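Local coordinates for putative pachytene checkpoint protein 2 (Caenorhabditis elegans, PDB 4XGU) that binds ATP and probably hydrolyses it, as a protein-remodelling AAA+ ATPase thought to act in chromosome recombination during meiosis, at residues K231-I236 with D285-R290; V247-D252 with V293-T298. All coordinates share one frame; numbering follows the deposited sequence.

Contact 1 (K231-I236 with D285-R290)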
# COMPACT_ATOMS: atom_id res chain seq x y z
N LYS B 231 -25.36 11.02 11.92
CA LYS B 231 -26.26 11.47 12.98
C LYS B 231 -26.24 12.99 13.11
O LYS B 231 -27.28 13.62 13.34
CB LYS B 231 -25.87 10.82 14.31
CG LYS B 231 -26.66 11.31 15.51
CD LYS B 231 -26.15 10.69 16.79
CE LYS B 231 -26.89 11.24 18.00
NZ LYS B 231 -26.39 10.65 19.28
N MET B 232 -25.06 13.58 12.96
CA MET B 232 -24.90 15.02 13.07
C MET B 232 -25.60 15.73 11.92
O MET B 232 -26.31 16.72 12.12
CB MET B 232 -23.42 15.40 13.11
CG MET B 232 -23.16 16.89 13.26
SD MET B 232 -21.40 17.26 13.30
CE MET B 232 -20.87 16.52 11.76
N PHE B 233 -25.39 15.22 10.71
CA PHE B 233 -25.98 15.82 9.52
C PHE B 233 -27.48 15.57 9.46
O PHE B 233 -28.22 16.35 8.85
CB PHE B 233 -25.28 15.28 8.27
CG PHE B 233 -24.01 16.00 7.92
CD1 PHE B 233 -22.86 15.82 8.68
CD2 PHE B 233 -23.95 16.85 6.84
CE1 PHE B 233 -21.69 16.48 8.37
CE2 PHE B 233 -22.78 17.52 6.52
CZ PHE B 233 -21.65 17.33 7.28
N ASP B 234 -27.94 14.50 10.09
CA ASP B 234 -29.37 14.20 10.17
C ASP B 234 -30.10 15.26 10.98
O ASP B 234 -31.26 15.57 10.70
CB ASP B 234 -29.60 12.82 10.78
CG ASP B 234 -29.58 11.71 9.74
OD1 ASP B 234 -30.18 11.89 8.67
OD2 ASP B 234 -28.96 10.65 10.01
N GLN B 235 -29.42 15.82 11.97
CA GLN B 235 -29.99 16.90 12.77
C GLN B 235 -30.03 18.19 11.97
O GLN B 235 -30.99 18.96 12.06
CB GLN B 235 -29.19 17.10 14.06
CG GLN B 235 -29.68 18.27 14.89
CD GLN B 235 -29.12 18.27 16.29
OE1 GLN B 235 -28.08 17.67 16.56
NE2 GLN B 235 -29.82 18.93 17.21
N ILE B 236 -28.98 18.44 11.19
CA ILE B 236 -28.96 19.59 10.29
C ILE B 236 -30.10 19.48 9.30
O ILE B 236 -30.74 20.48 8.96
CB ILE B 236 -27.64 19.69 9.51
CG1 ILE B 236 -26.44 19.39 10.40
CG2 ILE B 236 -27.51 21.07 8.87
CD1 ILE B 236 -25.11 19.53 9.70
N ASP B 285 -23.74 16.22 0.18
CA ASP B 285 -24.60 16.21 -1.00
C ASP B 285 -26.08 16.29 -0.66
O ASP B 285 -26.85 16.95 -1.36
CB ASP B 285 -24.33 14.97 -1.84
CG ASP B 285 -23.18 15.16 -2.81
OD1 ASP B 285 -22.20 15.85 -2.44
OD2 ASP B 285 -23.26 14.62 -3.94
N ARG B 286 -26.49 15.60 0.40
CA ARG B 286 -27.88 15.61 0.82
C ARG B 286 -28.32 17.00 1.24
O ARG B 286 -29.41 17.46 0.91
CB ARG B 286 -28.11 14.63 1.98
CG ARG B 286 -29.46 14.81 2.67
CD ARG B 286 -29.86 13.57 3.44
NE ARG B 286 -28.99 13.34 4.60
CZ ARG B 286 -29.43 13.27 5.85
NH1 ARG B 286 -30.72 13.40 6.11
NH2 ARG B 286 -28.57 13.05 6.84
N ILE B 287 -27.44 17.67 1.97
CA ILE B 287 -27.75 18.95 2.58
C ILE B 287 -27.88 20.09 1.56
O ILE B 287 -28.82 20.90 1.64
CB ILE B 287 -26.68 19.30 3.63
CG1 ILE B 287 -26.90 18.46 4.89
CG2 ILE B 287 -26.69 20.76 3.97
CD1 ILE B 287 -26.34 19.08 6.14
N ARG B 288 -26.96 20.15 0.60
CA ARG B 288 -26.92 21.23 -0.38
C ARG B 288 -28.13 21.26 -1.32
O ARG B 288 -28.38 22.27 -1.97
CB ARG B 288 -25.63 21.15 -1.20
CG ARG B 288 -25.30 19.74 -1.67
CD ARG B 288 -24.09 19.73 -2.58
NE ARG B 288 -24.43 20.09 -3.94
CZ ARG B 288 -23.56 20.15 -4.95
NH1 ARG B 288 -22.28 19.87 -4.73
NH2 ARG B 288 -23.97 20.50 -6.16
N ARG B 289 -28.86 20.15 -1.39
CA ARG B 289 -30.02 20.06 -2.28
C ARG B 289 -31.15 20.99 -1.86
O ARG B 289 -31.97 21.39 -2.69
CB ARG B 289 -30.53 18.63 -2.36
CG ARG B 289 -29.88 17.82 -3.46
CD ARG B 289 -30.37 16.38 -3.47
NE ARG B 289 -29.27 15.47 -3.79
CZ ARG B 289 -28.79 15.28 -5.01
NH1 ARG B 289 -29.31 15.92 -6.05
NH2 ARG B 289 -27.78 14.44 -5.21
N ARG B 290 -31.20 21.31 -0.58
CA ARG B 290 -32.24 22.19 -0.06
C ARG B 290 -32.02 23.63 -0.52
O ARG B 290 -30.89 24.07 -0.72
CB ARG B 290 -32.28 22.14 1.46
CG ARG B 290 -32.22 20.73 2.03
CD ARG B 290 -33.47 20.41 2.82
NE ARG B 290 -33.49 19.02 3.26
CZ ARG B 290 -34.55 18.42 3.80
NH1 ARG B 290 -35.68 19.09 3.95
NH2 ARG B 290 -34.47 17.16 4.18
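In the AAA ATPase core, two helices that pack against one face of the central sheet meet where Phe-233, Asp-234 and Ile-236 of helix 228-241 face Arg-286 and Ile-287 of helix 275-288. The apolar half turns on the CD1 methyl of Ile-287, which reaches across the groove between the helices. It lies 3.3 Å from CD2 of the Phe-233 ring, meeting the ring obliquely, and 3.6 Å from CG2 of Ile-236. The Ile-287 side chain crosses both partners at about a right angle, while CD1 of Ile-236 sits 4.0 Å above the plane of the Phe-233 ring, near its rim. The polar half is a salt bridge. Arg-286, its CG anti to the backbone N, runs toward the other helix and bends at its third torsion (chi3 68°), so that its guanidinium lies against Asp-234. NH2 donates to Asp-234 OD1 at 2.7 Å, and NH1 adds a weak bond to the same OD1 at 3.0 Å. This shared oxygen lies at the guanidinium edge, tilted 25° from its plane; the two flat groups are turned 64° apart, and NH2 arrives from above the carboxylate plane. Asp-234 OD2 has a weak bond to Gln-230. The guanidinium is held by more than this aspartate, since NH2 also bonds Gln-283 and NH1 bridges to Asp-237, so its rotation is probably well fixed. Beneath the helices, Phe-233 and Ile-236 rest on strand 206-212 through Ile-212 and Leu-210, and Ile-287 packs on strand 293-299.

Contact 2 (V247-D252 with V293-T298)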
# COMPACT_ATOMS: atom_id res chain seq x y z
N VAL B 247 -30.25 27.81 6.96
CA VAL B 247 -29.20 27.25 7.80
C VAL B 247 -27.84 27.39 7.13
O VAL B 247 -27.70 27.26 5.91
CB VAL B 247 -29.49 25.76 8.15
CG1 VAL B 247 -30.99 25.55 8.36
CG2 VAL B 247 -28.99 24.82 7.07
N PHE B 248 -26.83 27.72 7.94
CA PHE B 248 -25.47 27.85 7.45
C PHE B 248 -24.60 26.76 8.05
O PHE B 248 -24.63 26.54 9.25
CB PHE B 248 -24.90 29.23 7.80
CG PHE B 248 -25.49 30.36 7.02
CD1 PHE B 248 -26.64 31.00 7.46
CD2 PHE B 248 -24.90 30.79 5.85
CE1 PHE B 248 -27.19 32.05 6.74
CE2 PHE B 248 -25.44 31.84 5.12
CZ PHE B 248 -26.58 32.47 5.57
N VAL B 249 -23.83 26.08 7.21
CA VAL B 249 -22.92 25.06 7.71
C VAL B 249 -21.48 25.45 7.44
O VAL B 249 -21.05 25.52 6.29
CB VAL B 249 -23.21 23.69 7.08
CG1 VAL B 249 -22.20 22.67 7.57
CG2 VAL B 249 -24.63 23.25 7.40
N LEU B 250 -20.75 25.73 8.51
CA LEU B 250 -19.33 26.05 8.40
C LEU B 250 -18.48 24.84 8.74
O LEU B 250 -18.73 24.15 9.73
CB LEU B 250 -18.98 27.23 9.32
CG LEU B 250 -17.50 27.60 9.38
CD1 LEU B 250 -17.00 28.00 8.00
CD2 LEU B 250 -17.25 28.71 10.38
N ILE B 251 -17.47 24.58 7.91
CA ILE B 251 -16.57 23.46 8.13
C ILE B 251 -15.12 23.94 8.11
O ILE B 251 -14.62 24.41 7.09
CB ILE B 251 -16.77 22.36 7.07
CG1 ILE B 251 -18.21 21.85 7.12
CG2 ILE B 251 -15.79 21.23 7.27
CD1 ILE B 251 -18.63 21.05 5.91
N ASP B 252 -14.45 23.83 9.26
CA ASP B 252 -13.08 24.33 9.41
C ASP B 252 -12.05 23.22 9.23
O ASP B 252 -12.34 22.05 9.50
CB ASP B 252 -12.91 24.99 10.77
CG ASP B 252 -13.89 26.12 11.01
OD1 ASP B 252 -14.09 26.93 10.08
OD2 ASP B 252 -14.46 26.19 12.11
N VAL B 293 -30.56 26.33 2.44
CA VAL B 293 -29.34 25.89 3.09
C VAL B 293 -28.12 26.44 2.36
O VAL B 293 -28.14 26.63 1.15
CB VAL B 293 -29.26 24.35 3.13
CG1 VAL B 293 -27.95 23.89 3.71
CG2 VAL B 293 -30.41 23.79 3.95
N LEU B 294 -27.05 26.71 3.11
CA LEU B 294 -25.81 27.19 2.52
C LEU B 294 -24.62 26.66 3.31
O LEU B 294 -24.53 26.87 4.52
CB LEU B 294 -25.80 28.71 2.48
CG LEU B 294 -24.72 29.35 1.62
CD1 LEU B 294 -24.85 28.85 0.20
CD2 LEU B 294 -24.87 30.86 1.67
N ILE B 295 -23.70 25.98 2.64
CA ILE B 295 -22.56 25.39 3.33
C ILE B 295 -21.25 26.08 2.95
O ILE B 295 -20.96 26.31 1.77
CB ILE B 295 -22.46 23.87 3.06
CG1 ILE B 295 -22.36 23.59 1.56
CG2 ILE B 295 -23.70 23.17 3.60
CD1 ILE B 295 -22.56 22.13 1.22
N LEU B 296 -20.45 26.42 3.96
CA LEU B 296 -19.21 27.14 3.75
C LEU B 296 -18.02 26.35 4.28
O LEU B 296 -18.05 25.84 5.40
CB LEU B 296 -19.26 28.51 4.43
CG LEU B 296 -20.38 29.48 4.06
CD1 LEU B 296 -21.61 29.28 4.93
CD2 LEU B 296 -19.89 30.91 4.15
N CYS B 297 -16.97 26.25 3.47
CA CYS B 297 -15.78 25.48 3.84
C CYS B 297 -14.53 26.34 3.83
O CYS B 297 -14.41 27.27 3.03
CB CYS B 297 -15.61 24.29 2.90
SG CYS B 297 -17.04 23.18 2.82
N THR B 298 -13.59 26.03 4.71
CA THR B 298 -12.30 26.71 4.72
C THR B 298 -11.17 25.69 4.80
O THR B 298 -11.26 24.71 5.54
CB THR B 298 -12.19 27.71 5.89
OG1 THR B 298 -10.83 28.16 6.02
CG2 THR B 298 -12.61 27.06 7.20
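Strands 247-251 and 293-298 run parallel, their axes 4.5 Å apart at closest approach and inclined by 15°. Leu-294 N, Leu-296 N and Thr-298 N donate to Val-247 O, Val-249 O and Ile-251 O, and in return Val-249 N and Ile-251 N donate to Leu-294 O and Leu-296 O. Leu-296 N to Val-249 O is the shortest of the five, at 2.6 Å, and nearly straight (170° at the hydrogen). On one face, Phe-248 lies beside Leu-294, with CE2 3.6 Å from Leu-294 CD2, and takes Leu-296 CD1 against its ring edge, 3.7 Å from Phe-248 CD2. This face is covered by helix 185-199 through Ala-193, Cys-189 and Leu-192. The hydrophobic run 247-251 followed by Asp-252 fits the Walker B strand of an AAA+ P-loop ATPase; the strand beside it probably corresponds to the one leading to sensor 1. On the other face, Val-247 CG2 meets Val-293 CG2, and Val-249 CB meets Ile-295 CG2 at 3.6 Å with the two side chains side by side; farther along, Ile-251 CD1 nears Cys-297 SG. At the nucleotide end, Thr-298 turns its CG2 methyl to Asp-252 OD1 (3.2 Å). The same torsion (chi1 169°) swings OG1 away from the backbone N, where the hydroxyl forms a weak bond to Lys-185 NZ of the P-loop; the nearest atoms of the Thr-298 side chain and the bound ADP are about 4 Å apart.

How the contacts relate
Along the chain, helix 228-241 supplies the first segment of contact 1 and leads into strand 245-251, the first of contact 2. Helix 275-288 then closes contact 1, and strand 293-299 closes contact 2. The segments alternate, so the two loops, with 48 and 40 residues between their segments, cross rather than nest. Contact 1 joins two helices over the sheet, and contact 2 joins two of the strands below them; helix 275-288 lies on the crossover between those parallel strands. The layers touch directly: Ile-287 CG2 is 3.4 Å from Val-293 CG1, and Ile-236 CG2 is 3.9 Å from Val-249 CG2.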